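Local coordinates for mandelate racemase/muconate lactonizing protein (Paenibacillus sp., PDB 3V5C) that probably dehydrates galacturonate as a magnesium-dependent lyase of the enolase superfamily, at residues Arg28-His39 against Thr133-His141; Ile342-Tyr350 against Phe365-Leu373. The protein carries 1 engineered substitution. All blocks are in the same frame, centred on the assembly; numbering follows the deposited sequence. Where two conformers were deposited one is given.

Contact 1 (Arg28-His39 against Thr133-His141); sequences RSAGANGRIGVH and TSLYFDDLH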
loop_
_atom_site.group_PDB
_atom_site.type_symbol
_atom_site.label_atom_id
_atom_site.label_comp_id
_atom_site.label_asym_id
_atom_site.label_seq_id
_atom_site.Cartn_x
_atom_site.Cartn_y
_atom_site.Cartn_z
ATOM N N ARG A 28 14.439 9.455 2.880
ATOM C CA ARG A 28 15.753 8.860 2.695
ATOM C C ARG A 28 15.757 8.131 1.356
ATOM O O ARG A 28 14.793 7.441 1.008
ATOM C CB ARG A 28 16.070 7.910 3.853
ATOM C CG ARG A 28 17.468 7.252 3.787
ATOM C CD ARG A 28 17.646 6.238 4.920
ATOM N NE ARG A 28 16.789 5.068 4.703
ATOM C CZ ARG A 28 15.816 4.675 5.513
ATOM N NH1 ARG A 28 15.552 5.339 6.640
ATOM N NH2 ARG A 28 15.097 3.607 5.190
ATOM N N SER A 29 16.818 8.316 0.575
ATOM C CA SER A 29 16.927 7.646 -0.719
ATOM C C SER A 29 16.851 6.122 -0.583
ATOM O O SER A 29 17.489 5.532 0.289
ATOM C CB SER A 29 18.230 8.064 -1.412
ATOM O OG SER A 29 18.303 7.506 -2.709
ATOM N N ALA A 30 16.066 5.485 -1.450
ATOM C CA ALA A 30 15.881 4.039 -1.399
ATOM C C ALA A 30 16.801 3.342 -2.389
ATOM O O ALA A 30 16.846 3.697 -3.569
ATOM C CB ALA A 30 14.417 3.680 -1.693
ATOM N N GLY A 31 17.555 2.369 -1.896
ATOM C CA GLY A 31 18.498 1.634 -2.723
ATOM C C GLY A 31 17.847 0.595 -3.614
ATOM O O GLY A 31 16.654 0.684 -3.922
ATOM N N ALA A 32 18.658 -0.369 -4.044
ATOM C CA ALA A 32 18.192 -1.466 -4.876
ATOM C C ALA A 32 17.306 -2.418 -4.085
ATOM O O ALA A 32 17.251 -2.367 -2.857
ATOM C CB ALA A 32 19.391 -2.223 -5.460
ATOM N N ASN A 33 16.588 -3.280 -4.806
ATOM C CA ASN A 33 15.943 -4.428 -4.179
ATOM C C ASN A 33 16.411 -5.705 -4.861
ATOM O O ASN A 33 17.333 -5.668 -5.674
ATOM C CB ASN A 33 14.410 -4.309 -4.147
ATOM C CG ASN A 33 13.771 -4.434 -5.521
ATOM O OD1 ASN A 33 14.397 -4.889 -6.471
ATOM N ND2 ASN A 33 12.503 -4.012 -5.628
ATOM N N GLY A 34 15.793 -6.827 -4.512
ATOM C CA GLY A 34 16.220 -8.111 -5.038
ATOM C C GLY A 34 16.374 -8.181 -6.556
ATOM O O GLY A 34 17.245 -8.901 -7.065
ATOM N N ARG A 35 15.522 -7.454 -7.282
ATOM C CA ARG A 35 15.454 -7.590 -8.739
ATOM C C ARG A 35 15.916 -6.398 -9.558
ATOM O O ARG A 35 16.345 -6.575 -10.697
ATOM C CB ARG A 35 14.032 -7.956 -9.179
ATOM C CG ARG A 35 12.994 -6.943 -8.755
ATOM C CD ARG A 35 11.618 -7.325 -9.298
ATOM N NE ARG A 35 11.596 -7.284 -10.755
ATOM C CZ ARG A 35 11.292 -6.204 -11.473
ATOM N NH1 ARG A 35 11.297 -6.264 -12.793
ATOM N NH2 ARG A 35 10.975 -5.058 -10.873
ATOM N N ILE A 36 15.808 -5.188 -9.015
ATOM C CA ILE A 36 16.199 -3.995 -9.775
ATOM C C ILE A 36 17.074 -3.053 -8.945
ATOM O O ILE A 36 17.277 -3.271 -7.749
ATOM C CB ILE A 36 14.981 -3.229 -10.341
ATOM C CG1 ILE A 36 14.090 -2.738 -9.205
ATOM C CG2 ILE A 36 14.229 -4.126 -11.331
ATOM C CD1 ILE A 36 12.844 -2.003 -9.714
ATOM N N GLY A 37 17.583 -2.012 -9.601
ATOM C CA GLY A 37 18.551 -1.105 -9.002
ATOM C C GLY A 37 17.969 -0.013 -8.127
ATOM O O GLY A 37 16.814 -0.070 -7.712
ATOM N N VAL A 38 18.794 0.993 -7.846
ATOM C CA VAL A 38 18.442 2.066 -6.923
ATOM C C VAL A 38 17.116 2.738 -7.293
ATOM O O VAL A 38 16.883 3.081 -8.459
ATOM C CB VAL A 38 19.577 3.106 -6.852
ATOM C CG1 VAL A 38 19.111 4.369 -6.136
ATOM C CG2 VAL A 38 20.803 2.505 -6.133
ATOM N N HIS A 39 16.250 2.920 -6.297
ATOM C CA HIS A 39 14.948 3.523 -6.528
ATOM C C HIS A 39 15.022 5.038 -6.379
ATOM O O HIS A 39 14.275 5.768 -7.039
ATOM C CB HIS A 39 13.926 2.946 -5.555
ATOM C CG HIS A 39 13.531 1.541 -5.867
ATOM N ND1 HIS A 39 14.392 0.473 -5.718
ATOM C CD2 HIS A 39 12.372 1.030 -6.347
ATOM C CE1 HIS A 39 13.772 -0.637 -6.082
ATOM N NE2 HIS A 39 12.548 -0.325 -6.467
ATOM N N THR A 133 8.398 0.448 5.346
ATOM C CA THR A 133 8.771 -0.346 4.173
ATOM C C THR A 133 10.088 0.086 3.496
ATOM O O THR A 133 10.448 -0.446 2.445
ATOM C CB THR A 133 7.611 -0.303 3.137
ATOM O OG1 THR A 133 7.723 -1.406 2.227
ATOM C CG2 THR A 133 7.632 1.010 2.366
ATOM N N SER A 134 10.830 1.001 4.131
ATOM C CA SER A 134 11.915 1.720 3.452
ATOM C C SER A 134 13.300 1.078 3.570
ATOM O O SER A 134 14.289 1.706 3.194
ATOM C CB SER A 134 12.003 3.169 3.976
ATOM O OG SER A 134 12.424 3.205 5.335
ATOM N N LEU A 135 13.375 -0.134 4.097
ATOM C CA LEU A 135 14.676 -0.771 4.342
ATOM C C LEU A 135 15.177 -1.556 3.113
ATOM O O LEU A 135 15.129 -2.778 3.083
ATOM C CB LEU A 135 14.599 -1.632 5.605
ATOM C CG LEU A 135 14.239 -0.869 6.883
ATOM C CD1 LEU A 135 14.056 -1.816 8.086
ATOM C CD2 LEU A 135 15.295 0.174 7.183
ATOM N N TYR A 136 15.620 -0.812 2.097
ATOM C CA TYR A 136 16.137 -1.343 0.843
ATOM C C TYR A 136 17.598 -1.811 0.980
ATOM O O TYR A 136 18.110 -1.886 2.097
ATOM C CB TYR A 136 15.935 -0.312 -0.293
ATOM C CG TYR A 136 14.509 -0.373 -0.826
ATOM C CD1 TYR A 136 13.428 -0.097 0.009
ATOM C CD2 TYR A 136 14.249 -0.764 -2.135
ATOM C CE1 TYR A 136 12.120 -0.204 -0.448
ATOM C CE2 TYR A 136 12.939 -0.869 -2.598
ATOM C CZ TYR A 136 11.893 -0.583 -1.750
ATOM O OH TYR A 136 10.602 -0.709 -2.220
ATOM N N PHE A 137 18.242 -2.162 -0.133
ATOM C CA PHE A 137 19.624 -2.649 -0.106
ATOM C C PHE A 137 20.575 -1.466 -0.009
ATOM O O PHE A 137 21.405 -1.239 -0.900
ATOM C CB PHE A 137 19.965 -3.414 -1.382
ATOM C CG PHE A 137 19.228 -4.729 -1.565
ATOM C CD1 PHE A 137 18.429 -5.294 -0.559
ATOM C CD2 PHE A 137 19.396 -5.432 -2.748
ATOM C CE1 PHE A 137 17.771 -6.528 -0.778
ATOM C CE2 PHE A 137 18.759 -6.652 -2.963
ATOM C CZ PHE A 137 17.955 -7.203 -1.985
ATOM N N ASP A 138 20.463 -0.719 1.079
ATOM C CA ASP A 138 21.161 0.556 1.201
ATOM C C ASP A 138 22.610 0.380 1.642
ATOM O O ASP A 138 23.338 1.365 1.854
ATOM C CB ASP A 138 20.402 1.423 2.187
ATOM C CG ASP A 138 18.974 1.678 1.729
ATOM O OD1 ASP A 138 18.808 2.131 0.570
ATOM O OD2 ASP A 138 18.043 1.432 2.520
ATOM N N ASP A 139 23.001 -0.883 1.751
ATOM C CA ASP A 139 24.300 -1.305 2.269
ATOM C C ASP A 139 25.238 -1.824 1.192
ATOM O O ASP A 139 26.315 -2.315 1.523
ATOM C CB ASP A 139 24.074 -2.458 3.232
ATOM C CG ASP A 139 23.353 -3.620 2.565
ATOM O OD1 ASP A 139 22.209 -3.418 2.130
ATOM O OD2 ASP A 139 23.934 -4.717 2.448
ATOM N N LEU A 140 24.842 -1.763 -0.077
ATOM C CA LEU A 140 25.589 -2.482 -1.107
ATOM C C LEU A 140 26.971 -1.887 -1.391
ATOM O O LEU A 140 27.836 -2.585 -1.923
ATOM C CB LEU A 140 24.781 -2.606 -2.397
ATOM C CG LEU A 140 23.542 -3.501 -2.337
ATOM C CD1 LEU A 140 22.889 -3.530 -3.700
ATOM C CD2 LEU A 140 23.926 -4.903 -1.907
ATOM N N HIS A 141 27.170 -0.619 -1.027
ATOM C CA HIS A 141 28.458 0.046 -1.217
ATOM C C HIS A 141 29.458 -0.364 -0.143
ATOM O O HIS A 141 30.645 -0.033 -0.244
ATOM C CB HIS A 141 28.280 1.559 -1.205
ATOM C CG HIS A 141 27.760 2.098 0.087
ATOM N ND1 HIS A 141 26.456 1.915 0.499
ATOM C CD2 HIS A 141 28.357 2.847 1.046
ATOM C CE1 HIS A 141 26.281 2.510 1.667
ATOM N NE2 HIS A 141 27.419 3.088 2.019
HETATM O O HOH W 1 16.551 3.783 2.206
HETATM O O HOH W 2 13.979 4.829 1.714
HETATM O O HOH W 3 13.510 3.830 8.205
HETATM O O HOH W 4 21.443 -0.027 -3.493
HETATM O O HOH W 5 10.275 -2.689 -4.123
#
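Tyr-136 pushes its ring into the loop that follows strand 14-30, its CE2 lying over one face of the His-39 ring, 3.6 Å from His-39 CE1. With ring planes at 66° and centroids 4.9 Å apart, this is a T-shaped stack, Tyr-136 giving the edge. Ala-30 CB rests on one face of the tyrosine. The imidazole is held from its own side of the contact, where ND1 of His-39 donates to Gly-31 O, 2.9 Å away. The next residue, Phe-137, donates its backbone N to Ala-32 O, and Asn-33 CA sits over its ring, 3.9 Å from the centroid and 16° off the normal, a CH-pi contact. Asp-138 brings OD1 to Gly-31 N at 2.8 Å. The bend at chi3 (69°) turns the Arg-28 guanidinium to Ser-134, where NH2 donates to Ser-134 O at 2.9 Å, the donor standing above the carbonyl plane. NH2 also makes a weak bond to Ser-134 OG, which is bonded to Asp-132 as well. A water bridges Arg-28 NE and Asp-138 OD2. The contact thus joins the strand 14-30 loop to the end of strand 126-135, with helix 145-161 supplying Gln-158 to Arg-28 NH1 and strand 167-170 supplying Lys-170, which touches Tyr-136 and Phe-137.

Contact 2 (Ile342-Tyr350 against Phe365-Leu373); sequences IEGMDVSGY and FGIVFDDEL
Tyr-350 meets Phe-365 O at its ring edge, near the ring plane, while Ile-367 CG1 approaches that ring obliquely, 4.2 Å from Tyr-350 CE1; the Phe-369 ring likewise takes Met-345 CG at an oblique angle and is stacked with Tyr-58. These groups flank a short two-stranded antiparallel sheet, 345-346 against 368-369. Asp-346 and Val-368 form its hydrogen-bonded pair, with Val-368 N to Asp-346 O at 3.0 Å, and Gly-344 O extends the ladder by accepting from Asp-370 N. Met-345 and Phe-369, the non-hydrogen-bonded pair, send their side chains alongside each other on one face; with CG anti to the backbone N (chi1 -173°), Met-345 sets CG 3.5 Å from Ile-367 CG2 and SD 4.8 Å from the Phe-369 centroid, an oblique Met-aromatic contact. Helix 317-325 lies against this face, Tyr-317 touching both Ile-367 and Phe-369. Tyr-350 OH donates to Phe-365 O at 2.6 Å; a phenylalanine in its place would probably leave that carbonyl without this donor and the two loops less firmly tied. Beyond the ladder Asp-370 is the N-cap of helix 371-380. Its OD1 accepts from Leu-373 N at 3.1 Å, the donor standing 70° out of the carboxylate plane.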
loop_
_atom_site.group_PDB
_atom_site.type_symbol
_atom_site.label_atom_id
_atom_site.label_comp_id
_atom_site.label_asym_id
_atom_site.label_seq_id
_atom_site.Cartn_x
_atom_site.Cartn_y
_atom_site.Cartn_z
ATOM N N ILE A 342 5.039 15.151 -0.720
ATOM C CA ILE A 342 4.666 15.559 -2.060
ATOM C C ILE A 342 4.264 17.032 -2.040
ATOM O O ILE A 342 3.425 17.440 -1.236
ATOM C CB ILE A 342 3.460 14.712 -2.569
ATOM C CG1 ILE A 342 3.812 13.216 -2.610
ATOM C CG2 ILE A 342 2.989 15.197 -3.941
ATOM C CD1 ILE A 342 4.917 12.834 -3.584
ATOM N N GLU A 343 4.845 17.823 -2.934
ATOM C CA GLU A 343 4.523 19.246 -2.993
ATOM C C GLU A 343 3.061 19.456 -3.368
ATOM O O GLU A 343 2.582 18.884 -4.337
ATOM C CB GLU A 343 5.451 19.968 -3.974
ATOM C CG GLU A 343 6.893 20.019 -3.493
ATOM C CD GLU A 343 7.007 20.620 -2.107
ATOM O OE1 GLU A 343 6.648 21.807 -1.953
ATOM O OE2 GLU A 343 7.426 19.903 -1.173
ATOM N N GLY A 344 2.350 20.259 -2.582
ATOM C CA GLY A 344 0.938 20.507 -2.842
ATOM C C GLY A 344 -0.027 19.506 -2.224
ATOM O O GLY A 344 -1.236 19.613 -2.412
ATOM N N MET A 345 0.497 18.513 -1.523
ATOM C CA MET A 345 -0.347 17.471 -0.950
ATOM C C MET A 345 -0.151 17.412 0.563
ATOM O O MET A 345 0.740 16.718 1.065
ATOM C CB MET A 345 -0.050 16.119 -1.615
ATOM C CG MET A 345 -1.019 14.984 -1.197
ATOM S SD MET A 345 -0.737 13.462 -2.141
ATOM C CE MET A 345 0.265 12.526 -0.998
ATOM N N ASP A 346 -0.968 18.169 1.292
ATOM C CA ASP A 346 -0.815 18.303 2.744
ATOM C C ASP A 346 -1.447 17.122 3.475
ATOM O O ASP A 346 -2.672 16.997 3.540
ATOM C CB ASP A 346 -1.460 19.624 3.185
ATOM C CG ASP A 346 -1.348 19.889 4.677
ATOM O OD1 ASP A 346 -0.899 19.019 5.440
ATOM O OD2 ASP A 346 -1.756 21.001 5.094
ATOM N N VAL A 347 -0.589 16.268 4.024
ATOM C CA VAL A 347 -1.018 15.076 4.744
ATOM C C VAL A 347 -0.828 15.228 6.251
ATOM O O VAL A 347 -0.866 14.251 6.991
ATOM C CB VAL A 347 -0.267 13.827 4.238
ATOM C CG1 VAL A 347 -0.531 13.616 2.757
ATOM C CG2 VAL A 347 1.239 13.969 4.498
ATOM N N SER A 348 -0.672 16.468 6.715
ATOM C CA SER A 348 -0.356 16.722 8.124
ATOM C C SER A 348 -1.474 16.321 9.098
ATOM O O SER A 348 -1.256 16.238 10.316
ATOM C CB SER A 348 0.011 18.191 8.321
ATOM O OG SER A 348 -1.115 19.017 8.132
ATOM N N GLY A 349 -2.669 16.072 8.575
ATOM C CA GLY A 349 -3.744 15.554 9.408
ATOM C C GLY A 349 -3.461 14.145 9.916
ATOM O O GLY A 349 -4.044 13.702 10.903
ATOM N N TYR A 350 -2.568 13.431 9.234
ATOM C CA TYR A 350 -2.161 12.094 9.647
ATOM C C TYR A 350 -0.918 12.169 10.524
ATOM O O TYR A 350 -0.055 13.017 10.316
ATOM C CB TYR A 350 -1.808 11.236 8.426
ATOM C CG TYR A 350 -2.979 10.867 7.538
ATOM C CD1 TYR A 350 -3.539 11.789 6.649
ATOM C CD2 TYR A 350 -3.495 9.578 7.557
ATOM C CE1 TYR A 350 -4.604 11.439 5.821
ATOM C CE2 TYR A 350 -4.558 9.224 6.736
ATOM C CZ TYR A 350 -5.107 10.156 5.871
ATOM O OH TYR A 350 -6.163 9.783 5.056
ATOM N N PHE A 365 -10.635 11.986 2.129
ATOM C CA PHE A 365 -9.417 11.303 2.561
ATOM C C PHE A 365 -8.563 12.152 3.500
ATOM O O PHE A 365 -7.468 11.751 3.861
ATOM C CB PHE A 365 -8.583 10.792 1.369
ATOM C CG PHE A 365 -9.215 9.628 0.639
ATOM C CD1 PHE A 365 -9.115 8.329 1.139
ATOM C CD2 PHE A 365 -9.922 9.842 -0.528
ATOM C CE1 PHE A 365 -9.700 7.249 0.469
ATOM C CE2 PHE A 365 -10.505 8.782 -1.214
ATOM C CZ PHE A 365 -10.404 7.474 -0.704
ATOM N N GLY A 366 -9.074 13.305 3.921
ATOM C CA GLY A 366 -8.368 14.090 4.923
ATOM C C GLY A 366 -7.075 14.722 4.434
ATOM O O GLY A 366 -6.283 15.217 5.224
ATOM N N ILE A 367 -6.864 14.704 3.126
ATOM C CA ILE A 367 -5.689 15.313 2.514
ATOM C C ILE A 367 -6.077 16.657 1.904
ATOM O O ILE A 367 -7.057 16.748 1.172
ATOM C CB ILE A 367 -5.138 14.410 1.404
ATOM C CG1 ILE A 367 -4.730 13.064 1.989
ATOM C CG2 ILE A 367 -3.994 15.101 0.664
ATOM C CD1 ILE A 367 -4.321 12.028 0.936
ATOM N N VAL A 368 -5.324 17.713 2.220
ATOM C CA VAL A 368 -5.663 19.022 1.691
ATOM C C VAL A 368 -4.713 19.381 0.552
ATOM O O VAL A 368 -3.508 19.549 0.758
ATOM C CB VAL A 368 -5.627 20.114 2.800
ATOM C CG1 VAL A 368 -5.997 21.483 2.210
ATOM C CG2 VAL A 368 -6.566 19.720 3.914
ATOM N N PHE A 369 -5.255 19.465 -0.659
ATOM C CA PHE A 369 -4.448 19.835 -1.816
ATOM C C PHE A 369 -4.369 21.342 -1.995
ATOM O O PHE A 369 -5.301 22.076 -1.660
ATOM C CB PHE A 369 -4.958 19.147 -3.090
ATOM C CG PHE A 369 -4.715 17.666 -3.099
ATOM C CD1 PHE A 369 -3.630 17.123 -3.769
ATOM C CD2 PHE A 369 -5.561 16.813 -2.406
ATOM C CE1 PHE A 369 -3.387 15.744 -3.755
ATOM C CE2 PHE A 369 -5.334 15.421 -2.398
ATOM C CZ PHE A 369 -4.235 14.897 -3.063
ATOM N N ASP A 370 -3.223 21.786 -2.493
ATOM C CA ASP A 370 -2.982 23.191 -2.792
ATOM C C ASP A 370 -3.656 23.466 -4.119
ATOM O O ASP A 370 -3.140 23.112 -5.169
ATOM C CB ASP A 370 -1.472 23.443 -2.868
ATOM C CG ASP A 370 -1.128 24.897 -3.135
ATOM O OD1 ASP A 370 -1.966 25.605 -3.729
ATOM O OD2 ASP A 370 -0.013 25.320 -2.746
ATOM N N ASP A 371 -4.838 24.085 -4.085
ATOM C CA ASP A 371 -5.594 24.291 -5.308
ATOM C C ASP A 371 -4.786 25.045 -6.369
ATOM O O ASP A 371 -4.803 24.680 -7.550
ATOM C CB ASP A 371 -6.884 25.089 -5.067
ATOM C CG ASP A 371 -7.923 24.351 -4.225
ATOM O OD1 ASP A 371 -8.050 23.108 -4.293
ATOM O OD2 ASP A 371 -8.657 25.053 -3.495
ATOM N N GLU A 372 -4.078 26.087 -5.951
ATOM C CA GLU A 372 -3.397 26.962 -6.913
ATOM C C GLU A 372 -2.213 26.256 -7.560
ATOM O O GLU A 372 -1.921 26.446 -8.735
ATOM C CB GLU A 372 -2.920 28.256 -6.249
ATOM C CG GLU A 372 -4.026 29.216 -5.915
ATOM C CD GLU A 372 -4.922 28.714 -4.808
ATOM O OE1 GLU A 372 -4.412 28.050 -3.874
ATOM O OE2 GLU A 372 -6.139 28.980 -4.887
ATOM N N LEU A 373 -1.517 25.448 -6.778
ATOM C CA LEU A 373 -0.391 24.709 -7.321
ATOM C C LEU A 373 -0.885 23.642 -8.282
ATOM O O LEU A 373 -0.315 23.443 -9.357
ATOM C CB LEU A 373 0.430 24.077 -6.206
ATOM C CG LEU A 373 1.603 23.234 -6.712
ATOM C CD1 LEU A 373 2.619 24.065 -7.498
ATOM C CD2 LEU A 373 2.290 22.497 -5.573
HETATM O O HOH W 6 -3.908 16.443 5.982
#

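Overall arrangement
Contact 1 and contact 2 are separate, their centres about 28 Å apart and their nearest atoms about 12 Å, and the second begins in sequence after the first has ended. The centre of each is about 18 Å from the centre of the chain. Strand 14-30 relates them: it runs into the loop of contact 1, while its Leu-22 and Thr-23 meet Phe-369 and Glu-343 of contact 2. Contact 1 is near the metal, with the side chain of Asn-33 about 12 Å from a bound magnesium ion whose site includes Glu-238 and Asp-261. That placement is consistent with the loop over the barrel mouth that borders the active site in enolase-superfamily enzymes. Contact 2 lies against strand 42-52 and helix 317-325 as well as strand 14-30.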